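Local coordinates for hypothetical protein PH1933 (Pyrococcus horikoshii, PDB 1WWZ), which binds acetyl coenzyme A and probably acts as an acyltransferase of the GNAT family, although its acceptor substrate is not known, at residues 1-9 against 55-63. Residues are numbered along the deposited sequence; the frame is centred on the assembly and turned at random.
Sequences MDEIKIEKL and DGFFVAKVG
K5 and K61 exchange a pair of backbone hydrogen bonds, K5 N to K61 O at 2.8 Å and K61 N to K5 O at 2.7 Å. Two residues on, E7 and V59 repeat the exchange, and L9 N gives a nearly linear bond to F57 O (177°). Between these hydrogen-bonded pairs, I6 faces A60 and K8 faces F58 as non-hydrogen-bonded pairs, where CA-H groups approach carbonyl oxygens instead. A60 makes its backbone hydrogen bonds to V67 and G68 of strand 65-78, as F58 does to I70. Strand 5-8 is the outermost strand within the chain at one end of the mixed GNAT sheet, running antiparallel to 57-62 after a largely helical connection. On the face under helix 102-115, the small A60 leaves room for I6 CD1, 3.6 Å from A60 CB. K8 suits both halves of its surroundings: its methylene CG lies 3.3 Å from F58 CE1, while the chain, extended beyond CG, carries NZ to D55. There NZ forms a salt bridge with D55 OD1 (2.9 Å), approaching from above the carboxylate plane; D55 OD2 accepts a hydrogen bond from a water and forms a salt bridge with K74. A methionine in place of K8 would probably leave D55 OD1 without its salt-bridge mate across the contact. On the opposite face K5, bent at chi3 and chi4 (-61° and -63°), curls its NZ back to a lone pair of G63 O at 3.1 Å, satisfying a carbonyl beyond the ladder. E7 and K61, their side chains crossing obliquely, make a long salt bridge, with OE1 3.9 Å from NZ. Farther along, L9 CD2 makes an off-centre CH-pi contact with the F57 ring, an apolar pair that L20 of helix 14-27 also touches.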
ATOM      1  N   MET A   1     -11.413 -16.830  -0.085  1.00 52.40           N
ATOM      2  CA  MET A   1     -12.499 -16.164   0.691  1.00 52.04           C
ATOM      3  C   MET A   1     -12.965 -14.882   0.004  1.00 51.00           C
ATOM      4  O   MET A   1     -13.151 -14.846  -1.213  1.00 51.56           O
ATOM      5  CB  MET A   1     -12.009 -15.830   2.106  1.00 53.18           C
ATOM      6  CG  MET A   1     -10.783 -14.927   2.143  1.00 54.30           C
ATOM      7  SD  MET A   1     -10.443 -14.270   3.789  1.00 56.61           S
ATOM      8  CE  MET A   1      -9.447 -15.595   4.490  1.00 55.60           C
ATOM      9  N   ASP A   2     -13.149 -13.834   0.800  1.00 49.54           N
ATOM     10  CA  ASP A   2     -13.589 -12.543   0.293  1.00 47.66           C
ATOM     11  C   ASP A   2     -12.397 -11.613   0.092  1.00 45.57           C
ATOM     12  O   ASP A   2     -11.530 -11.504   0.958  1.00 45.23           O
ATOM     13  CB  ASP A   2     -14.570 -11.903   1.273  1.00 48.57           C
ATOM     14  CG  ASP A   2     -15.733 -12.813   1.611  1.00 49.02           C
ATOM     15  OD1 ASP A   2     -16.527 -13.130   0.701  1.00 48.99           O
ATOM     16  OD2 ASP A   2     -15.849 -13.211   2.788  1.00 49.70           O
ATOM     17  N   GLU A   3     -12.363 -10.946  -1.056  1.00 43.42           N
ATOM     18  CA  GLU A   3     -11.292 -10.008  -1.371  1.00 40.91           C
ATOM     19  C   GLU A   3     -11.623  -8.631  -0.825  1.00 38.64           C
ATOM     20  O   GLU A   3     -12.784  -8.226  -0.792  1.00 38.12           O
ATOM     21  CB  GLU A   3     -11.119  -9.856  -2.880  1.00 41.76           C
ATOM     22  CG  GLU A   3     -10.417 -10.977  -3.602  1.00 43.32           C
ATOM     23  CD  GLU A   3     -10.246 -10.660  -5.079  1.00 44.67           C
ATOM     24  OE1 GLU A   3      -9.503  -9.703  -5.401  1.00 45.03           O
ATOM     25  OE2 GLU A   3     -10.859 -11.359  -5.912  1.00 45.43           O
ATOM     26  N   ILE A   4     -10.593  -7.911  -0.400  1.00 36.09           N
ATOM     27  CA  ILE A   4     -10.778  -6.551   0.070  1.00 33.21           C
ATOM     28  C   ILE A   4     -10.387  -5.755  -1.162  1.00 31.62           C
ATOM     29  O   ILE A   4      -9.221  -5.744  -1.551  1.00 30.63           O
ATOM     30  CB  ILE A   4      -9.825  -6.195   1.227  1.00 32.99           C
ATOM     31  CG1 ILE A   4     -10.045  -7.159   2.392  1.00 33.77           C
ATOM     32  CG2 ILE A   4     -10.070  -4.752   1.673  1.00 33.02           C
ATOM     33  CD1 ILE A   4      -9.067  -6.977   3.532  1.00 33.83           C
ATOM     34  N   LYS A   5     -11.364  -5.121  -1.795  1.00 29.18           N
ATOM     35  CA  LYS A   5     -11.099  -4.346  -2.998  1.00 28.29           C
ATOM     36  C   LYS A   5     -11.093  -2.854  -2.709  1.00 27.09           C
ATOM     37  O   LYS A   5     -12.012  -2.334  -2.082  1.00 25.18           O
ATOM     38  CB  LYS A   5     -12.164  -4.637  -4.059  1.00 29.76           C
ATOM     39  CG  LYS A   5     -12.357  -6.110  -4.378  1.00 33.11           C
ATOM     40  CD  LYS A   5     -13.442  -6.317  -5.434  1.00 35.54           C
ATOM     41  CE  LYS A   5     -14.803  -5.791  -4.974  1.00 37.75           C
ATOM     42  NZ  LYS A   5     -15.324  -6.502  -3.768  1.00 37.31           N
ATOM     43  N   ILE A   6     -10.050  -2.171  -3.163  1.00 26.17           N
ATOM     44  CA  ILE A   6      -9.961  -0.732  -2.983  1.00 25.96           C
ATOM     45  C   ILE A   6     -10.222  -0.105  -4.348  1.00 26.48           C
ATOM     46  O   ILE A   6      -9.570  -0.451  -5.332  1.00 25.48           O
ATOM     47  CB  ILE A   6      -8.564  -0.289  -2.491  1.00 25.25           C
ATOM     48  CG1 ILE A   6      -8.198  -1.020  -1.195  1.00 25.58           C
ATOM     49  CG2 ILE A   6      -8.555   1.218  -2.265  1.00 24.11           C
ATOM     50  CD1 ILE A   6      -9.145  -0.759  -0.039  1.00 25.18           C
ATOM     51  N   GLU A   7     -11.184   0.806  -4.413  1.00 26.84           N
ATOM     52  CA  GLU A   7     -11.504   1.457  -5.677  1.00 28.06           C
ATOM     53  C   GLU A   7     -12.007   2.879  -5.496  1.00 27.44           C
ATOM     54  O   GLU A   7     -12.478   3.251  -4.424  1.00 25.61           O
ATOM     55  CB  GLU A   7     -12.546   0.632  -6.442  1.00 30.75           C
ATOM     56  CG  GLU A   7     -13.570  -0.064  -5.557  1.00 34.93           C
ATOM     57  CD  GLU A   7     -14.615  -0.828  -6.357  1.00 38.48           C
ATOM     58  OE1 GLU A   7     -15.632  -0.217  -6.753  1.00 40.01           O
ATOM     59  OE2 GLU A   7     -14.411  -2.039  -6.597  1.00 40.13           O
ATOM     60  N   LYS A   8     -11.886   3.680  -6.549  1.00 26.85           N
ATOM     61  CA  LYS A   8     -12.360   5.055  -6.504  1.00 28.08           C
ATOM     62  C   LYS A   8     -13.873   5.044  -6.589  1.00 28.33           C
ATOM     63  O   LYS A   8     -14.453   4.315  -7.393  1.00 28.36           O
ATOM     64  CB  LYS A   8     -11.813   5.865  -7.679  1.00 29.71           C
ATOM     65  CG  LYS A   8     -10.494   6.553  -7.421  1.00 31.99           C
ATOM     66  CD  LYS A   8     -10.197   7.552  -8.524  1.00 32.53           C
ATOM     67  CE  LYS A   8      -8.914   8.308  -8.263  1.00 32.41           C
ATOM     68  NZ  LYS A   8      -8.693   9.358  -9.291  1.00 32.02           N
ATOM     69  N   LEU A   9     -14.514   5.839  -5.746  1.00 27.35           N
ATOM     70  CA  LEU A   9     -15.963   5.929  -5.769  1.00 27.33           C
ATOM     71  C   LEU A   9     -16.314   6.687  -7.046  1.00 27.64           C
ATOM     72  O   LEU A   9     -16.007   7.870  -7.169  1.00 27.56           O
ATOM     73  CB  LEU A   9     -16.461   6.699  -4.549  1.00 25.87           C
ATOM     74  CG  LEU A   9     -17.977   6.857  -4.431  1.00 25.82           C
ATOM     75  CD1 LEU A   9     -18.629   5.483  -4.393  1.00 25.27           C
ATOM     76  CD2 LEU A   9     -18.306   7.655  -3.177  1.00 24.11           C
ATOM     77  N   ASP A  55     -12.288  13.191  -6.718  1.00 23.12           N
ATOM     78  CA  ASP A  55     -11.210  12.522  -7.436  1.00 24.70           C
ATOM     79  C   ASP A  55     -10.336  11.633  -6.550  1.00 23.50           C
ATOM     80  O   ASP A  55      -9.634  10.761  -7.052  1.00 22.67           O
ATOM     81  CB  ASP A  55     -10.337  13.561  -8.147  1.00 28.01           C
ATOM     82  CG  ASP A  55      -9.281  12.929  -9.033  1.00 32.19           C
ATOM     83  OD1 ASP A  55      -9.632  12.034  -9.832  1.00 32.92           O
ATOM     84  OD2 ASP A  55      -8.101  13.330  -8.938  1.00 33.59           O
ATOM     85  N   GLY A  56     -10.380  11.849  -5.237  1.00 21.51           N
ATOM     86  CA  GLY A  56      -9.570  11.048  -4.332  1.00 18.80           C
ATOM     87  C   GLY A  56     -10.395  10.347  -3.269  1.00 18.40           C
ATOM     88  O   GLY A  56      -9.919  10.090  -2.164  1.00 18.00           O
ATOM     89  N   PHE A  57     -11.641  10.044  -3.611  1.00 17.87           N
ATOM     90  CA  PHE A  57     -12.562   9.372  -2.702  1.00 18.57           C
ATOM     91  C   PHE A  57     -12.434   7.870  -2.959  1.00 19.65           C
ATOM     92  O   PHE A  57     -12.961   7.353  -3.944  1.00 21.26           O
ATOM     93  CB  PHE A  57     -13.989   9.851  -2.993  1.00 22.40           C
ATOM     94  CG  PHE A  57     -14.895   9.847  -1.797  1.00 21.12           C
ATOM     95  CD1 PHE A  57     -15.384  11.044  -1.283  1.00 23.44           C
ATOM     96  CD2 PHE A  57     -15.289   8.653  -1.207  1.00 22.75           C
ATOM     97  CE1 PHE A  57     -16.258  11.051  -0.196  1.00 22.96           C
ATOM     98  CE2 PHE A  57     -16.161   8.648  -0.119  1.00 23.04           C
ATOM     99  CZ  PHE A  57     -16.648   9.852   0.385  1.00 22.37           C
ATOM    100  N   PHE A  58     -11.717   7.179  -2.077  1.00 17.80           N
ATOM    101  CA  PHE A  58     -11.495   5.742  -2.207  1.00 18.39           C
ATOM    102  C   PHE A  58     -12.318   4.951  -1.205  1.00 18.90           C
ATOM    103  O   PHE A  58     -12.439   5.342  -0.047  1.00 17.31           O
ATOM    104  CB  PHE A  58     -10.015   5.416  -1.986  1.00 19.00           C
ATOM    105  CG  PHE A  58      -9.124   5.888  -3.088  1.00 19.21           C
ATOM    106  CD1 PHE A  58      -8.967   5.128  -4.241  1.00 19.67           C
ATOM    107  CD2 PHE A  58      -8.463   7.108  -2.990  1.00 18.58           C
ATOM    108  CE1 PHE A  58      -8.165   5.577  -5.283  1.00 19.03           C
ATOM    109  CE2 PHE A  58      -7.658   7.569  -4.026  1.00 20.03           C
ATOM    110  CZ  PHE A  58      -7.510   6.800  -5.177  1.00 19.10           C
ATOM    111  N   VAL A  59     -12.878   3.833  -1.651  1.00 19.05           N
ATOM    112  CA  VAL A  59     -13.660   2.987  -0.763  1.00 20.10           C
ATOM    113  C   VAL A  59     -13.095   1.575  -0.723  1.00 21.02           C
ATOM    114  O   VAL A  59     -12.554   1.082  -1.714  1.00 21.51           O
ATOM    115  CB  VAL A  59     -15.143   2.908  -1.197  1.00 20.77           C
ATOM    116  CG1 VAL A  59     -15.800   4.278  -1.059  1.00 20.75           C
ATOM    117  CG2 VAL A  59     -15.242   2.398  -2.629  1.00 21.45           C
ATOM    118  N   ALA A  60     -13.195   0.945   0.444  1.00 20.81           N
ATOM    119  CA  ALA A  60     -12.741  -0.426   0.622  1.00 22.60           C
ATOM    120  C   ALA A  60     -14.018  -1.249   0.562  1.00 24.85           C
ATOM    121  O   ALA A  60     -15.006  -0.919   1.218  1.00 23.94           O
ATOM    122  CB  ALA A  60     -12.063  -0.600   1.981  1.00 20.07           C
ATOM    123  N   LYS A  61     -14.008  -2.310  -0.236  1.00 27.02           N
ATOM    124  CA  LYS A  61     -15.192  -3.140  -0.360  1.00 30.11           C
ATOM    125  C   LYS A  61     -14.920  -4.620  -0.170  1.00 30.81           C
ATOM    126  O   LYS A  61     -13.868  -5.136  -0.549  1.00 31.58           O
ATOM    127  CB  LYS A  61     -15.850  -2.912  -1.724  1.00 30.12           C
ATOM    128  CG  LYS A  61     -16.361  -1.494  -1.934  1.00 30.99           C
ATOM    129  CD  LYS A  61     -16.921  -1.297  -3.334  1.00 33.21           C
ATOM    130  CE  LYS A  61     -18.125  -2.190  -3.596  1.00 35.18           C
ATOM    131  NZ  LYS A  61     -18.649  -2.012  -4.980  1.00 37.30           N
ATOM    132  N   VAL A  62     -15.882  -5.287   0.452  1.00 32.04           N
ATOM    133  CA  VAL A  62     -15.819  -6.720   0.680  1.00 32.90           C
ATOM    134  C   VAL A  62     -17.157  -7.177   0.129  1.00 33.62           C
ATOM    135  O   VAL A  62     -18.175  -7.120   0.816  1.00 33.88           O
ATOM    136  CB  VAL A  62     -15.731  -7.061   2.178  1.00 33.52           C
ATOM    137  CG1 VAL A  62     -15.698  -8.568   2.363  1.00 33.86           C
ATOM    138  CG2 VAL A  62     -14.491  -6.423   2.782  1.00 33.61           C
ATOM    139  N   GLY A  63     -17.150  -7.602  -1.129  1.00 34.70           N
ATOM    140  CA  GLY A  63     -18.381  -8.016  -1.770  1.00 35.19           C
ATOM    141  C   GLY A  63     -18.995  -6.793  -2.423  1.00 36.45           C
ATOM    142  O   GLY A  63     -18.300  -6.032  -3.096  1.00 36.28           O
TER
HETATM  143  O   HOH W   1      -6.628  11.622 -10.611  1.00 36.10           O